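Local coordinates for protein oligogalacturonate-specific porin KdgM (Dickeya dadantii, PDB 4FQE) that forms a monomeric outer-membrane beta-barrel channel specific for oligogalacturonides and is required for full virulence of the bacterium, at residues V1-D11 / Q205-F216; K130-I138 / Y150-S159. One frame throughout, in Å; residues are numbered along the deposited sequence.

Contact 1 (V1-D11 / Q205-F216); sequences VSIDYRHEMQD and QTRYRVGVQYSF. With C8E ((hydroxyethyloxy)tri(ethyloxy)octane), chain G.
Strands 2-9 and 205-215 run antiparallel, their axes 4.6 Å apart at closest approach and 169° between their directions, with paired backbone hydrogen bonds joining I3 to Y214, Y5 to V212, H7 to V210 and M9 to Y208. Side chains alternate between two unlike faces. On the face of R6, E8 and R209, the extended R209 chain runs alongside E8 and forms a salt bridge with it through the side edge of its guanidinium: R209 NE donates to E8 OE2 at 2.9 Å, and R209 NH2 to the same oxygen at a longer 3.3 Å. Both nitrogens approach from above one face of the carboxylate plane, while the oxygen sits near the guanidinium plane of R209. R6, bent at chi3 (75°), lays its guanidinium flat over R209, planes 7° apart and centres 3.7 Å apart; R207 NE comes over the opposite face. The carboxylate of E8, with that of E191 bound at R209 NH1, probably offsets the gathered positive charge. Farther along this face D4 OD1 is held by R20 and Y189. On the face of I3 and Y214, near the chain ends, I3 CD1 meets the edge of the ring of F216, which follows the strand, 3.7 Å from F216 CE2; a detergent tail packs against I3 CG2 and over the Y214 ring. Joining the first and last strands, the pairing is the closing seam of a transmembrane beta barrel: the charged face turns to the lumen, its arginines consistent with a channel for anionic oligogalacturonides, and the face of I3 and Y214 turns to the membrane side.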
loop_
_atom_site.group_PDB
_atom_site.type_symbol
_atom_site.label_atom_id
_atom_site.label_comp_id
_atom_site.label_asym_id
_atom_site.label_seq_id
_atom_site.Cartn_x
_atom_site.Cartn_y
_atom_site.Cartn_z
ATOM N N VAL A 1 -6.147 14.632 4.518
ATOM C CA VAL A 1 -5.194 14.549 3.408
ATOM C C VAL A 1 -3.802 14.225 3.940
ATOM O O VAL A 1 -3.360 14.826 4.896
ATOM C CB VAL A 1 -5.115 15.885 2.622
ATOM C CG1 VAL A 1 -4.113 15.762 1.491
ATOM C CG2 VAL A 1 -6.478 16.265 2.057
ATOM N N SER A 2 -3.149 13.259 3.321
ATOM C CA SER A 2 -1.777 12.975 3.584
ATOM C C SER A 2 -0.940 12.971 2.287
ATOM O O SER A 2 -1.449 12.775 1.177
ATOM C CB SER A 2 -1.651 11.704 4.435
ATOM O OG SER A 2 -1.974 10.559 3.699
ATOM N N ILE A 3 0.340 13.290 2.443
ATOM C CA ILE A 3 1.311 13.242 1.365
ATOM C C ILE A 3 2.449 12.334 1.868
ATOM O O ILE A 3 2.970 12.515 2.975
ATOM C CB ILE A 3 1.836 14.651 1.043
ATOM C CG1 ILE A 3 0.701 15.540 0.533
ATOM C CG2 ILE A 3 2.971 14.611 0.010
ATOM C CD1 ILE A 3 1.051 17.022 0.500
ATOM N N ASP A 4 2.799 11.351 1.059
ATOM C CA ASP A 4 3.690 10.297 1.457
ATOM C C ASP A 4 4.805 10.273 0.426
ATOM O O ASP A 4 4.579 9.979 -0.739
ATOM C CB ASP A 4 2.926 8.959 1.524
ATOM C CG ASP A 4 3.776 7.810 2.060
ATOM O OD1 ASP A 4 4.859 7.529 1.537
ATOM O OD2 ASP A 4 3.270 7.111 2.957
ATOM N N TYR A 5 6.012 10.567 0.885
ATOM C CA TYR A 5 7.196 10.382 0.092
ATOM C C TYR A 5 7.954 9.123 0.504
ATOM O O TYR A 5 8.088 8.837 1.691
ATOM C CB TYR A 5 8.159 11.564 0.273
ATOM C CG TYR A 5 9.525 11.230 -0.303
ATOM C CD1 TYR A 5 9.719 11.179 -1.687
ATOM C CD2 TYR A 5 10.588 10.886 0.520
ATOM C CE1 TYR A 5 10.961 10.846 -2.214
ATOM C CE2 TYR A 5 11.833 10.543 0.004
ATOM C CZ TYR A 5 12.003 10.527 -1.368
ATOM O OH TYR A 5 13.237 10.194 -1.869
ATOM N N ARG A 6 8.441 8.375 -0.478
ATOM C CA ARG A 6 9.122 7.108 -0.207
ATOM C C ARG A 6 10.267 6.908 -1.203
ATOM O O ARG A 6 10.111 7.173 -2.398
ATOM C CB ARG A 6 8.132 5.919 -0.275
ATOM C CG ARG A 6 8.711 4.601 0.209
ATOM C CD ARG A 6 7.685 3.463 0.179
ATOM N NE ARG A 6 7.463 3.000 -1.193
ATOM C CZ ARG A 6 6.490 2.179 -1.583
ATOM N NH1 ARG A 6 5.610 1.699 -0.714
ATOM N NH2 ARG A 6 6.414 1.834 -2.876
ATOM N N HIS A 7 11.402 6.442 -0.700
ATOM C CA HIS A 7 12.567 6.050 -1.503
ATOM C C HIS A 7 12.797 4.581 -1.331
ATOM O O HIS A 7 12.743 4.051 -0.201
ATOM C CB HIS A 7 13.797 6.840 -1.068
ATOM C CG HIS A 7 15.030 6.587 -1.917
ATOM N ND1 HIS A 7 15.250 7.227 -3.071
ATOM C CD2 HIS A 7 16.112 5.734 -1.730
ATOM C CE1 HIS A 7 16.396 6.820 -3.618
ATOM N NE2 HIS A 7 16.946 5.912 -2.794
ATOM N N GLU A 8 13.057 3.889 -2.435
ATOM C CA GLU A 8 13.231 2.425 -2.422
ATOM C C GLU A 8 14.525 2.083 -3.131
ATOM O O GLU A 8 14.835 2.658 -4.168
ATOM C CB GLU A 8 12.080 1.739 -3.190
ATOM C CG GLU A 8 12.180 0.219 -3.363
ATOM C CD GLU A 8 10.940 -0.407 -4.061
ATOM O OE1 GLU A 8 11.115 -1.239 -4.981
ATOM O OE2 GLU A 8 9.788 -0.073 -3.728
ATOM N N MET A 9 15.239 1.087 -2.618
ATOM C CA MET A 9 16.431 0.539 -3.275
ATOM C C MET A 9 16.457 -0.949 -3.027
ATOM O O MET A 9 15.829 -1.411 -2.094
ATOM C CB MET A 9 17.694 1.109 -2.670
ATOM C CG MET A 9 17.862 2.590 -2.870
ATOM S SD MET A 9 19.570 3.068 -2.574
ATOM C CE MET A 9 19.499 4.757 -3.179
ATOM N N GLN A 10 17.177 -1.705 -3.849
ATOM C CA GLN A 10 17.377 -3.122 -3.536
ATOM C C GLN A 10 18.835 -3.353 -3.163
ATOM O O GLN A 10 19.494 -2.454 -2.600
ATOM C CB GLN A 10 16.902 -4.024 -4.675
ATOM C CG GLN A 10 15.456 -3.789 -5.037
ATOM C CD GLN A 10 14.681 -5.063 -5.320
ATOM O OE1 GLN A 10 15.229 -6.170 -5.298
ATOM N NE2 GLN A 10 13.394 -4.912 -5.597
ATOM N N ASP A 11 19.335 -4.560 -3.414
ATOM C CA ASP A 11 20.754 -4.819 -3.284
ATOM C C ASP A 11 21.134 -6.059 -4.088
ATOM O O ASP A 11 20.711 -6.206 -5.238
ATOM C CB ASP A 11 21.155 -4.932 -1.802
ATOM C CG ASP A 11 20.671 -6.195 -1.157
ATOM O OD1 ASP A 11 21.039 -6.423 0.024
ATOM O OD2 ASP A 11 19.929 -6.956 -1.824
ATOM N N GLN A 205 16.354 -11.447 -3.440
ATOM C CA GLN A 205 16.892 -10.115 -3.119
ATOM C C GLN A 205 16.104 -9.323 -2.072
ATOM O O GLN A 205 14.944 -9.600 -1.812
ATOM C CB GLN A 205 17.028 -9.287 -4.398
ATOM C CG GLN A 205 18.095 -9.841 -5.323
ATOM C CD GLN A 205 18.747 -8.772 -6.166
ATOM O OE1 GLN A 205 18.061 -8.002 -6.852
ATOM N NE2 GLN A 205 20.085 -8.713 -6.126
ATOM N N THR A 206 16.774 -8.347 -1.462
ATOM C CA THR A 206 16.172 -7.518 -0.439
ATOM C C THR A 206 15.837 -6.134 -0.990
ATOM O O THR A 206 16.656 -5.492 -1.698
ATOM C CB THR A 206 17.104 -7.363 0.791
ATOM O OG1 THR A 206 17.545 -8.659 1.242
ATOM C CG2 THR A 206 16.400 -6.640 1.943
ATOM N N ARG A 207 14.647 -5.693 -0.610
ATOM C CA ARG A 207 14.068 -4.422 -1.018
ATOM C C ARG A 207 13.921 -3.576 0.228
ATOM O O ARG A 207 13.260 -3.980 1.199
ATOM C CB ARG A 207 12.688 -4.666 -1.657
ATOM C CG ARG A 207 11.960 -3.390 -2.045
ATOM C CD ARG A 207 10.576 -3.702 -2.588
ATOM N NE ARG A 207 9.673 -4.136 -1.513
ATOM C CZ ARG A 207 8.540 -4.807 -1.707
ATOM N NH1 ARG A 207 8.166 -5.159 -2.929
ATOM N NH2 ARG A 207 7.786 -5.147 -0.677
ATOM N N TYR A 208 14.534 -2.407 0.187
ATOM C CA TYR A 208 14.549 -1.488 1.316
ATOM C C TYR A 208 13.802 -0.232 0.936
ATOM O O TYR A 208 13.991 0.286 -0.159
ATOM C CB TYR A 208 15.986 -1.058 1.641
ATOM C CG TYR A 208 16.916 -2.161 2.070
ATOM C CD1 TYR A 208 17.808 -2.726 1.165
ATOM C CD2 TYR A 208 16.948 -2.602 3.389
ATOM C CE1 TYR A 208 18.699 -3.709 1.548
ATOM C CE2 TYR A 208 17.837 -3.607 3.784
ATOM C CZ TYR A 208 18.697 -4.160 2.845
ATOM O OH TYR A 208 19.588 -5.156 3.202
ATOM N N ARG A 209 12.939 0.225 1.836
ATOM C CA ARG A 209 12.231 1.479 1.690
ATOM C C ARG A 209 12.365 2.325 2.934
ATOM O O ARG A 209 12.291 1.823 4.060
ATOM C CB ARG A 209 10.740 1.233 1.450
ATOM C CG ARG A 209 10.416 0.511 0.149
ATOM C CD ARG A 209 9.046 -0.106 0.159
ATOM N NE ARG A 209 8.640 -0.647 -1.145
ATOM C CZ ARG A 209 7.522 -1.346 -1.361
ATOM N NH1 ARG A 209 6.697 -1.654 -0.368
ATOM N NH2 ARG A 209 7.216 -1.757 -2.592
ATOM N N VAL A 210 12.540 3.624 2.718
ATOM C CA VAL A 210 12.353 4.584 3.777
ATOM C C VAL A 210 11.407 5.651 3.254
ATOM O O VAL A 210 11.437 6.028 2.076
ATOM C CB VAL A 210 13.688 5.221 4.216
ATOM C CG1 VAL A 210 14.507 4.175 4.939
ATOM C CG2 VAL A 210 14.421 5.849 3.002
ATOM N N GLY A 211 10.555 6.140 4.137
ATOM C CA GLY A 211 9.621 7.186 3.741
ATOM C C GLY A 211 9.106 7.958 4.925
ATOM O O GLY A 211 9.444 7.683 6.071
ATOM N N VAL A 212 8.262 8.931 4.627
ATOM C CA VAL A 212 7.565 9.674 5.640
ATOM C C VAL A 212 6.236 10.124 5.085
ATOM O O VAL A 212 6.124 10.482 3.902
ATOM C CB VAL A 212 8.388 10.885 6.141
ATOM C CG1 VAL A 212 8.689 11.828 4.989
ATOM C CG2 VAL A 212 7.650 11.582 7.297
ATOM N N GLN A 213 5.234 10.079 5.960
ATOM C CA GLN A 213 3.884 10.496 5.626
ATOM C C GLN A 213 3.557 11.721 6.435
ATOM O O GLN A 213 3.682 11.704 7.685
ATOM C CB GLN A 213 2.910 9.389 5.998
ATOM C CG GLN A 213 1.510 9.627 5.479
ATOM C CD GLN A 213 0.521 8.626 6.038
ATOM O OE1 GLN A 213 0.069 8.754 7.170
ATOM N NE2 GLN A 213 0.226 7.606 5.274
ATOM N N TYR A 214 3.185 12.790 5.741
ATOM C CA TYR A 214 2.750 14.013 6.358
ATOM C C TYR A 214 1.225 14.035 6.270
ATOM O O TYR A 214 0.702 13.816 5.202
ATOM C CB TYR A 214 3.268 15.242 5.602
ATOM C CG TYR A 214 2.743 16.520 6.205
ATOM C CD1 TYR A 214 1.576 17.114 5.729
ATOM C CD2 TYR A 214 3.373 17.096 7.292
ATOM C CE1 TYR A 214 1.077 18.278 6.292
ATOM C CE2 TYR A 214 2.883 18.257 7.865
ATOM C CZ TYR A 214 1.748 18.845 7.363
ATOM O OH TYR A 214 1.268 19.984 7.948
ATOM N N SER A 215 0.569 14.282 7.398
ATOM C CA SER A 215 -0.880 14.452 7.475
ATOM C C SER A 215 -1.246 15.877 7.874
ATOM O O SER A 215 -0.687 16.455 8.815
ATOM C CB SER A 215 -1.483 13.482 8.487
ATOM O OG SER A 215 -1.251 12.129 8.105
ATOM N N PHE A 216 -2.204 16.442 7.151
ATOM C CA PHE A 216 -2.718 17.781 7.455
ATOM C C PHE A 216 -3.706 17.737 8.595
ATOM O O PHE A 216 -4.501 16.814 8.686
ATOM C CB PHE A 216 -3.433 18.368 6.242
ATOM C CG PHE A 216 -2.510 18.758 5.147
ATOM C CD1 PHE A 216 -1.995 20.045 5.095
ATOM C CD2 PHE A 216 -2.135 17.840 4.185
ATOM C CE1 PHE A 216 -1.138 20.413 4.075
ATOM C CE2 PHE A 216 -1.268 18.195 3.170
ATOM C CZ PHE A 216 -0.790 19.491 3.104
HETATM C C1 C8E G . 6.223 15.379 -0.405
HETATM C C2 C8E G . 7.174 15.197 0.756
HETATM C C3 C8E G . 6.520 14.517 1.961
HETATM C C4 C8E G . 5.355 15.324 2.526
HETATM C C5 C8E G . 5.776 16.675 3.108
HETATM C C6 C8E G . 5.160 17.871 2.376
HETATM C C7 C8E G . 4.100 18.563 3.226
HETATM C C8 C8E G . 3.879 20.016 2.798
HETATM O O9 C8E G . 3.383 20.813 3.874
HETATM C C10 C8E G . 4.440 21.176 4.761
HETATM C C11 C8E G . 4.011 22.052 5.910
HETATM O O12 C8E G . 4.886 21.816 7.025
HETATM C C13 C8E G . 6.303 22.008 6.778
HETATM C C14 C8E G . 6.773 23.386 7.211
HETATM O O15 C8E G . 8.161 23.529 6.838
HETATM C C16 C8E G . 8.383 23.851 5.466
HETATM C C17 C8E G . 9.324 22.908 4.761
HETATM O O18 C8E G . 9.109 23.041 3.353
HETATM C C19 C8E G . 9.209 21.834 2.614
HETATM C C20 C8E G . 7.851 21.464 2.049
HETATM O O21 C8E G . 8.043 20.784 0.802
HETATM O O HOH W 1 0.120 7.514 2.794
#

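Contact 2 (K130-I138 / Y150-S159); sequences KGYTLTGNI and YELEYKKGTS. With C8E ((hydroxyethyloxy)tri(ethyloxy)octane), chain E; C8E ((hydroxyethyloxy)tri(ethyloxy)octane), chain I.
Two neighbouring strands of a beta hairpin in the barrel wall meet here, with G131 facing G157, so that two glycines oppose each other in a non-hydrogen-bonded pair. Y132 and K156 follow with two backbone hydrogen bonds. With chi1 at 67°, Y132 CG stands over its own backbone, flanked by N and C, which turns the ring toward strand 150-157: K156 CB makes a CH-pi contact with one face, 4.3 Å from the centroid, and Y132 OH reaches the edge of the Y154 ring, 3.6 Å from CE2. T133 CG2 rests on the aliphatic chain of K155, 3.6 Å from CG. L134, on the Y132 face, packs CD2 against a detergent molecule whose far end passes over the Y154 ring. T135 returns to the polar face, where its OG1 donates to E153 OE1 at 2.8 Å, from above the carboxylate plane; R110 also bonds T135 OG1. G136 and L152 exchange two backbone hydrogen bonds. N137 lies alongside E151, its amide turned 80° from the carboxylate: ND2 donates to E151 OE1 on the anti side, at 2.9 Å and 161°, while one water bridges N137 OD1 and that same carboxylate oxygen.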
loop_
_atom_site.group_PDB
_atom_site.type_symbol
_atom_site.label_atom_id
_atom_site.label_comp_id
_atom_site.label_asym_id
_atom_site.label_seq_id
_atom_site.Cartn_x
_atom_site.Cartn_y
_atom_site.Cartn_z
ATOM N N LYS A 130 -1.824 -10.062 -18.102
ATOM C CA LYS A 130 -2.753 -10.055 -16.978
ATOM C C LYS A 130 -2.445 -11.130 -15.931
ATOM O O LYS A 130 -1.751 -12.104 -16.188
ATOM C CB LYS A 130 -4.204 -10.208 -17.436
ATOM C CG LYS A 130 -4.465 -11.395 -18.334
ATOM C CD LYS A 130 -5.550 -11.090 -19.361
ATOM C CE LYS A 130 -5.123 -10.012 -20.353
ATOM N NZ LYS A 130 -5.926 -10.035 -21.615
ATOM N N GLY A 131 -3.006 -10.932 -14.755
ATOM C CA GLY A 131 -2.737 -11.798 -13.621
ATOM C C GLY A 131 -3.472 -11.255 -12.421
ATOM O O GLY A 131 -4.477 -10.540 -12.542
ATOM N N TYR A 132 -2.955 -11.574 -11.253
ATOM C CA TYR A 132 -3.513 -11.015 -10.055
ATOM C C TYR A 132 -2.514 -11.036 -8.926
ATOM O O TYR A 132 -1.565 -11.833 -8.933
ATOM C CB TYR A 132 -4.786 -11.782 -9.673
ATOM C CG TYR A 132 -4.579 -13.222 -9.251
ATOM C CD1 TYR A 132 -4.278 -13.540 -7.926
ATOM C CD2 TYR A 132 -4.732 -14.269 -10.151
ATOM C CE1 TYR A 132 -4.104 -14.857 -7.520
ATOM C CE2 TYR A 132 -4.574 -15.601 -9.741
ATOM C CZ TYR A 132 -4.257 -15.875 -8.434
ATOM O OH TYR A 132 -4.084 -17.180 -7.997
ATOM N N THR A 133 -2.717 -10.145 -7.967
ATOM C CA THR A 133 -2.073 -10.304 -6.675
ATOM C C THR A 133 -3.063 -10.599 -5.553
ATOM O O THR A 133 -4.218 -10.177 -5.591
ATOM C CB THR A 133 -1.213 -9.096 -6.307
ATOM O OG1 THR A 133 -2.041 -7.934 -6.222
ATOM C CG2 THR A 133 -0.141 -8.896 -7.370
ATOM N N LEU A 134 -2.579 -11.350 -4.565
ATOM C CA LEU A 134 -3.314 -11.607 -3.342
ATOM C C LEU A 134 -2.367 -11.195 -2.209
ATOM O O LEU A 134 -1.246 -11.730 -2.080
ATOM C CB LEU A 134 -3.724 -13.074 -3.272
ATOM C CG LEU A 134 -4.807 -13.487 -2.266
ATOM C CD1 LEU A 134 -6.149 -12.836 -2.554
ATOM C CD2 LEU A 134 -5.014 -15.017 -2.220
ATOM N N THR A 135 -2.804 -10.213 -1.430
ATOM C CA THR A 135 -1.966 -9.551 -0.446
ATOM C C THR A 135 -2.638 -9.709 0.903
ATOM O O THR A 135 -3.809 -9.384 1.062
ATOM C CB THR A 135 -1.827 -8.061 -0.774
ATOM O OG1 THR A 135 -1.351 -7.922 -2.111
ATOM C CG2 THR A 135 -0.838 -7.387 0.180
ATOM N N GLY A 136 -1.926 -10.246 1.867
ATOM C CA GLY A 136 -2.449 -10.290 3.220
ATOM C C GLY A 136 -1.597 -9.418 4.083
ATOM O O GLY A 136 -0.397 -9.317 3.837
ATOM N N ASN A 137 -2.215 -8.792 5.083
ATOM C CA ASN A 137 -1.558 -7.846 5.958
ATOM C C ASN A 137 -1.946 -8.140 7.406
ATOM O O ASN A 137 -3.128 -8.392 7.712
ATOM C CB ASN A 137 -2.002 -6.442 5.648
ATOM C CG ASN A 137 -1.455 -5.940 4.328
ATOM O OD1 ASN A 137 -2.062 -6.131 3.278
ATOM N ND2 ASN A 137 -0.270 -5.340 4.373
ATOM N N ILE A 138 -0.955 -8.062 8.288
ATOM C CA ILE A 138 -1.200 -8.090 9.725
ATOM C C ILE A 138 -0.484 -6.897 10.305
ATOM O O ILE A 138 0.715 -6.688 10.028
ATOM C CB ILE A 138 -0.644 -9.343 10.413
ATOM C CG1 ILE A 138 -1.109 -10.591 9.690
ATOM C CG2 ILE A 138 -1.032 -9.343 11.901
ATOM C CD1 ILE A 138 -0.643 -11.876 10.351
ATOM N N TYR A 150 3.263 -6.847 8.928
ATOM C CA TYR A 150 3.777 -7.910 8.059
ATOM C C TYR A 150 2.813 -8.022 6.872
ATOM O O TYR A 150 1.608 -7.978 7.053
ATOM C CB TYR A 150 3.879 -9.257 8.768
ATOM C CG TYR A 150 4.119 -10.441 7.832
ATOM C CD1 TYR A 150 3.153 -11.403 7.643
ATOM C CD2 TYR A 150 5.302 -10.557 7.092
ATOM C CE1 TYR A 150 3.339 -12.466 6.772
ATOM C CE2 TYR A 150 5.504 -11.628 6.231
ATOM C CZ TYR A 150 4.511 -12.590 6.087
ATOM O OH TYR A 150 4.682 -13.668 5.261
ATOM N N GLU A 151 3.374 -8.153 5.685
ATOM C CA GLU A 151 2.621 -8.234 4.435
ATOM C C GLU A 151 3.185 -9.391 3.635
ATOM O O GLU A 151 4.415 -9.524 3.456
ATOM C CB GLU A 151 2.757 -6.945 3.638
ATOM C CG GLU A 151 2.000 -6.987 2.314
ATOM C CD GLU A 151 2.032 -5.654 1.582
ATOM O OE1 GLU A 151 1.522 -4.657 2.144
ATOM O OE2 GLU A 151 2.531 -5.635 0.433
ATOM N N LEU A 152 2.287 -10.279 3.222
ATOM C CA LEU A 152 2.637 -11.414 2.410
ATOM C C LEU A 152 1.904 -11.179 1.112
ATOM O O LEU A 152 0.720 -10.894 1.136
ATOM C CB LEU A 152 2.154 -12.709 3.080
ATOM C CG LEU A 152 2.299 -14.027 2.324
ATOM C CD1 LEU A 152 3.704 -14.336 1.848
ATOM C CD2 LEU A 152 1.834 -15.182 3.208
ATOM N N GLU A 153 2.605 -11.266 -0.006
ATOM C CA GLU A 153 2.000 -11.005 -1.291
ATOM C C GLU A 153 2.308 -12.113 -2.273
ATOM O O GLU A 153 3.465 -12.523 -2.445
ATOM C CB GLU A 153 2.450 -9.649 -1.824
ATOM C CG GLU A 153 1.712 -9.233 -3.070
ATOM C CD GLU A 153 1.844 -7.746 -3.362
ATOM O OE1 GLU A 153 1.236 -6.931 -2.609
ATOM O OE2 GLU A 153 2.552 -7.397 -4.338
ATOM N N TYR A 154 1.244 -12.601 -2.912
ATOM C CA TYR A 154 1.345 -13.656 -3.878
ATOM C C TYR A 154 0.925 -13.087 -5.229
ATOM O O TYR A 154 -0.194 -12.590 -5.377
ATOM C CB TYR A 154 0.416 -14.795 -3.460
ATOM C CG TYR A 154 0.276 -15.912 -4.450
ATOM C CD1 TYR A 154 1.184 -16.985 -4.465
ATOM C CD2 TYR A 154 -0.791 -15.938 -5.342
ATOM C CE1 TYR A 154 1.034 -18.033 -5.373
ATOM C CE2 TYR A 154 -0.938 -16.971 -6.251
ATOM C CZ TYR A 154 -0.034 -18.018 -6.265
ATOM O OH TYR A 154 -0.222 -19.043 -7.181
ATOM N N LYS A 155 1.818 -13.177 -6.203
ATOM C CA LYS A 155 1.527 -12.685 -7.548
ATOM C C LYS A 155 1.585 -13.829 -8.532
ATOM O O LYS A 155 2.540 -14.612 -8.538
ATOM C CB LYS A 155 2.502 -11.592 -7.956
ATOM C CG LYS A 155 2.146 -10.879 -9.258
ATOM C CD LYS A 155 3.205 -9.849 -9.613
ATOM C CE LYS A 155 2.932 -9.205 -10.955
ATOM N NZ LYS A 155 3.799 -8.012 -11.145
ATOM N N LYS A 156 0.567 -13.896 -9.386
ATOM C CA LYS A 156 0.491 -14.913 -10.403
ATOM C C LYS A 156 0.128 -14.281 -11.721
ATOM O O LYS A 156 -0.849 -13.547 -11.798
ATOM C CB LYS A 156 -0.565 -15.952 -10.024
ATOM C CG LYS A 156 -0.792 -16.995 -11.106
ATOM C CD LYS A 156 -0.888 -18.397 -10.529
ATOM C CE LYS A 156 -1.432 -19.371 -11.564
ATOM N NZ LYS A 156 -1.403 -20.781 -11.074
ATOM N N GLY A 157 0.922 -14.568 -12.746
ATOM C CA GLY A 157 0.646 -14.102 -14.101
ATOM C C GLY A 157 -0.286 -15.031 -14.861
ATOM O O GLY A 157 -0.449 -16.215 -14.513
ATOM N N THR A 158 -0.914 -14.480 -15.896
ATOM C CA THR A 158 -1.564 -15.272 -16.944
ATOM C C THR A 158 -1.072 -14.788 -18.318
ATOM O O THR A 158 -1.747 -14.016 -18.997
ATOM C CB THR A 158 -3.095 -15.185 -16.868
ATOM O OG1 THR A 158 -3.527 -15.373 -15.511
ATOM C CG2 THR A 158 -3.726 -16.246 -17.776
ATOM N N SER A 159 0.121 -15.241 -18.706
ATOM C CA SER A 159 0.752 -14.836 -19.965
ATOM C C SER A 159 1.821 -15.839 -20.404
ATOM O O SER A 159 1.988 -16.107 -21.601
ATOM C CB SER A 159 1.382 -13.449 -19.817
ATOM O OG SER A 159 0.394 -12.457 -19.584
HETATM C C1 C8E E . -12.103 -10.316 2.336
HETATM C C2 C8E E . -12.834 -10.356 1.008
HETATM C C3 C8E E . -11.929 -10.006 -0.168
HETATM C C4 C8E E . -10.752 -10.964 -0.284
HETATM C C5 C8E E . -10.624 -11.585 -1.671
HETATM C C6 C8E E . -11.773 -12.557 -1.973
HETATM C C7 C8E E . -11.399 -13.833 -2.747
HETATM C C8 C8E E . -9.912 -14.163 -2.878
HETATM O O9 C8E E . -9.706 -15.338 -3.670
HETATM C C10 C8E E . -8.333 -15.735 -3.780
HETATM C C11 C8E E . -7.972 -16.147 -5.204
HETATM O O12 C8E E . -6.934 -17.140 -5.173
HETATM C C13 C8E E . -7.439 -18.481 -5.092
HETATM C C14 C8E E . -6.483 -19.424 -4.355
HETATM O O15 C8E E . -5.957 -18.822 -3.160
HETATM C C16 C8E E . -4.566 -19.113 -2.987
HETATM C C17 C8E E . -4.041 -18.607 -1.640
HETATM O O18 C8E E . -2.614 -18.460 -1.682
HETATM C C19 C8E E . -1.900 -19.695 -1.805
HETATM C C20 C8E E . -1.415 -19.880 -3.244
HETATM O O21 C8E E . -1.879 -21.106 -3.826
HETATM C C1 C8E I . 1.787 -8.834 15.708
HETATM C C2 C8E I . 2.188 -9.404 14.359
HETATM C C3 C8E I . 2.762 -8.353 13.400
HETATM C C4 C8E I . 4.290 -8.278 13.457
HETATM C C5 C8E I . 4.995 -9.175 12.440
HETATM C C6 C8E I . 6.366 -8.617 12.049
HETATM C C7 C8E I . 7.447 -9.682 11.889
HETATM C C8 C8E I . 7.051 -10.714 10.840
HETATM O O9 C8E I . 8.211 -11.299 10.238
HETATM C C10 C8E I . 7.907 -12.285 9.247
HETATM C C11 C8E I . 8.603 -11.864 7.966
HETATM O O12 C8E I . 9.221 -12.987 7.348
HETATM C C13 C8E I . 10.256 -12.555 6.472
HETATM C C14 C8E I . 10.871 -13.770 5.808
HETATM O O15 C8E I . 12.031 -13.350 5.080
HETATM C C16 C8E I . 12.153 -14.049 3.848
HETATM C C17 C8E I . 13.432 -14.861 3.846
HETATM O O18 C8E I . 13.793 -15.105 2.485
HETATM C C19 C8E I . 15.034 -15.808 2.383
HETATM C C20 C8E I . 16.169 -14.800 2.243
HETATM O O21 C8E I . 16.485 -14.585 0.861
HETATM O O HOH W 2 0.978 -4.950 7.021
HETATM O O HOH W 3 -1.559 -4.021 1.169
#

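Both contacts belong to a single antiparallel sheet of twelve strands rolled into a closed barrel, yet they differ greatly in sequence separation. Contact 1 joins the first strand to the last, 194 residues apart at the nearest ends, whereas contact 2 joins consecutive strands, 131-142 and 146-157, with only 12 residues' separation. Along the chain the hairpin falls wholly between the two halves of the seam. The centres of contact 1 and contact 2 lie about 20 Å apart, and the nearest atoms of contact 1 and contact 2 are about 5 Å apart, without touching; strands 171-180 and 186-195 complete the wall between 146-157 and 205-215. Local hairpin pairing thus builds the wall, and the terminal pairing completes the ring around the pore.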